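Local atomic coordinates of possible thiol-disulfide isomerase (Cytophaga hutchinsonii, PDB entry 3HCZ), a protein that is probably a thioredoxin-fold thiol-disulfide oxidoreductase or isomerase of the AhpC/TSA family, though its physiological substrate is not known. Residues Pro113-Val117 against Arg128-Leu134. Residues are numbered along the deposited sequence; the frame is centred on the assembly and turned at random. Where two conformers were deposited one is given.
With SO4 (sulfate ion), chain D.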
loop_
_atom_site.group_PDB
_atom_site.type_symbol
_atom_site.label_atom_id
_atom_site.label_comp_id
_atom_site.label_asym_id
_atom_site.label_seq_id
_atom_site.Cartn_x
_atom_site.Cartn_y
_atom_site.Cartn_z
ATOM N N PRO A 113 -7.054 5.456 6.051
ATOM C CA PRO A 113 -6.252 4.537 5.246
ATOM C C PRO A 113 -5.658 3.482 6.161
ATOM O O PRO A 113 -5.734 3.641 7.406
ATOM C CB PRO A 113 -5.160 5.438 4.678
ATOM C CG PRO A 113 -4.977 6.551 5.703
ATOM C CD PRO A 113 -6.249 6.593 6.555
ATOM N N VAL A 114 -5.117 2.417 5.576
ATOM C CA VAL A 114 -4.538 1.316 6.333
ATOM C C VAL A 114 -3.215 0.924 5.656
ATOM O O VAL A 114 -3.180 0.775 4.437
ATOM C CB VAL A 114 -5.414 0.065 6.318
ATOM C CG1 VAL A 114 -4.740 -1.036 7.191
ATOM C CG2 VAL A 114 -6.831 0.345 6.840
ATOM N N LEU A 115 -2.159 0.701 6.442
ATOM C CA LEU A 115 -0.821 0.464 5.877
ATOM C C LEU A 115 -0.195 -0.850 6.409
ATOM O O LEU A 115 -0.201 -1.108 7.644
ATOM C CB LEU A 115 0.078 1.668 6.251
ATOM C CG LEU A 115 1.497 1.741 5.683
ATOM C CD1 LEU A 115 1.929 3.180 5.690
ATOM C CD2 LEU A 115 2.458 0.894 6.548
ATOM N N TYR A 116 0.306 -1.680 5.503
ATOM C CA TYR A 116 1.113 -2.856 5.867
ATOM C C TYR A 116 2.481 -2.711 5.265
ATOM O O TYR A 116 2.609 -2.133 4.195
ATOM C CB TYR A 116 0.488 -4.150 5.323
ATOM C CG TYR A 116 -0.839 -4.482 5.971
ATOM C CD1 TYR A 116 -0.894 -5.348 7.068
ATOM C CD2 TYR A 116 -2.047 -3.922 5.496
ATOM C CE1 TYR A 116 -2.130 -5.677 7.662
ATOM C CE2 TYR A 116 -3.286 -4.226 6.114
ATOM C CZ TYR A 116 -3.314 -5.109 7.186
ATOM O OH TYR A 116 -4.493 -5.444 7.845
ATOM N N VAL A 117 3.520 -3.236 5.914
ATOM C CA VAL A 117 4.826 -3.275 5.294
ATOM C C VAL A 117 5.090 -4.749 4.995
ATOM O O VAL A 117 4.928 -5.625 5.863
ATOM C CB VAL A 117 5.944 -2.697 6.221
ATOM C CG1 VAL A 117 7.304 -2.720 5.523
ATOM C CG2 VAL A 117 5.564 -1.238 6.651
ATOM N N ARG A 128 -0.574 -2.306 9.986
ATOM C CA ARG A 128 -1.435 -1.192 10.381
ATOM C C ARG A 128 -0.703 -0.160 11.236
ATOM O O ARG A 128 -1.233 0.330 12.258
ATOM C CB ARG A 128 -2.686 -1.701 11.109
ATOM C CG ARG A 128 -3.623 -2.486 10.197
ATOM C CD ARG A 128 -4.960 -2.751 10.891
ATOM N NE ARG A 128 -5.898 -3.427 10.010
ATOM C CZ ARG A 128 -7.017 -2.888 9.539
ATOM N NH1 ARG A 128 -7.368 -1.657 9.845
ATOM N NH2 ARG A 128 -7.788 -3.600 8.760
ATOM N N ILE A 129 0.520 0.161 10.835
ATOM C CA ILE A 129 1.327 1.169 11.538
ATOM C C ILE A 129 1.186 2.507 10.805
ATOM O O ILE A 129 0.742 2.544 9.649
ATOM C CB ILE A 129 2.806 0.731 11.679
ATOM C CG1 ILE A 129 3.428 0.522 10.294
ATOM C CG2 ILE A 129 2.891 -0.585 12.477
ATOM C CD1 ILE A 129 4.956 0.427 10.365
ATOM N N GLY A 130 1.524 3.610 11.448
ATOM C CA GLY A 130 1.310 4.901 10.765
ATOM C C GLY A 130 2.515 5.187 9.901
ATOM O O GLY A 130 3.637 4.773 10.243
ATOM N N TYR A 131 2.329 5.945 8.822
ATOM C CA TYR A 131 3.490 6.325 7.983
ATOM C C TYR A 131 4.608 7.008 8.816
ATOM O O TYR A 131 5.789 6.888 8.497
ATOM C CB TYR A 131 3.054 7.241 6.808
ATOM C CG TYR A 131 2.943 8.700 7.238
ATOM C CD1 TYR A 131 4.061 9.532 7.247
ATOM C CD2 TYR A 131 1.741 9.212 7.704
ATOM C CE1 TYR A 131 3.987 10.815 7.680
ATOM C CE2 TYR A 131 1.644 10.526 8.129
ATOM C CZ TYR A 131 2.778 11.311 8.117
ATOM O OH TYR A 131 2.694 12.613 8.543
ATOM N N GLU A 132 4.244 7.694 9.903
ATOM C CA GLU A 132 5.224 8.449 10.652
ATOM C C GLU A 132 6.138 7.528 11.451
ATOM O O GLU A 132 7.160 7.977 11.955
ATOM C CB GLU A 132 4.579 9.529 11.547
ATOM C CG GLU A 132 3.907 9.021 12.775
ATOM C CD GLU A 132 2.461 8.582 12.535
ATOM O OE1 GLU A 132 2.055 8.314 11.374
ATOM O OE2 GLU A 132 1.719 8.507 13.549
ATOM N N ASN A 133 5.774 6.243 11.550
ATOM C CA ASN A 133 6.610 5.251 12.231
ATOM C C ASN A 133 7.437 4.354 11.304
ATOM O O ASN A 133 8.202 3.512 11.760
ATOM C CB ASN A 133 5.758 4.419 13.201
ATOM C CG ASN A 133 5.200 5.260 14.336
ATOM O OD1 ASN A 133 4.013 5.216 14.633
ATOM N ND2 ASN A 133 6.045 6.079 14.928
ATOM N N LEU A 134 7.317 4.574 10.000
ATOM C CA LEU A 134 8.055 3.765 9.015
ATOM C C LEU A 134 9.592 3.781 9.106
ATOM O O LEU A 134 10.228 2.713 9.007
ATOM C CB LEU A 134 7.652 4.177 7.592
ATOM C CG LEU A 134 6.358 3.646 7.021
ATOM C CD1 LEU A 134 6.137 4.391 5.729
ATOM C CD2 LEU A 134 6.482 2.141 6.749
HETATM S S SO4 D . -6.333 -1.407 14.328
HETATM O O1 SO4 D . -5.172 -2.255 14.719
HETATM O O2 SO4 D . -6.467 -0.168 15.080
HETATM O O3 SO4 D . -6.072 -1.086 12.935
HETATM O O4 SO4 D . -7.621 -2.080 14.457
HETATM O O HOH W 1 -2.314 1.833 9.075
#
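R128, in the modelled one of its two conformers, lays its extended side chain alongside Y116, and its NE donates to the phenolic OH at 3.3 Å; the hydroxyl lies 32° out of the guanidinium plane, which stands 79° from the ring. With CG anti to its carbonyl carbon (chi1 -68°), R128 also sets CG 3.5 Å from V114 CG1, the methyl that lies over one guanidinium face, offset toward its rim. Beyond this polar end, V117 CG2 meets L134 CD2 at 3.5 Å, while L115 CD2 rests 3.9 Å from I129 CG1. The backbones draw together where R128 N makes a weak, bent bond to L115 O. A water also accepts from L115 N at 2.9 Å and donates to I129 O, bridging strand 114-118 and the loop. A phenylalanine in place of Y116 would probably leave R128 NE without this acceptor and the guanidinium freer to swing. Further out, R128 NH2 bonds weakly to the carbonyls of Y107 and D108; its contact with a sulfate is doubtful. Strand 114-118, preceded by cis-P113 as in thioredoxins, thus joins the loop leading into helix 134-147 through largely buried apolar side chains at one end and mostly weak polar bonds at the other.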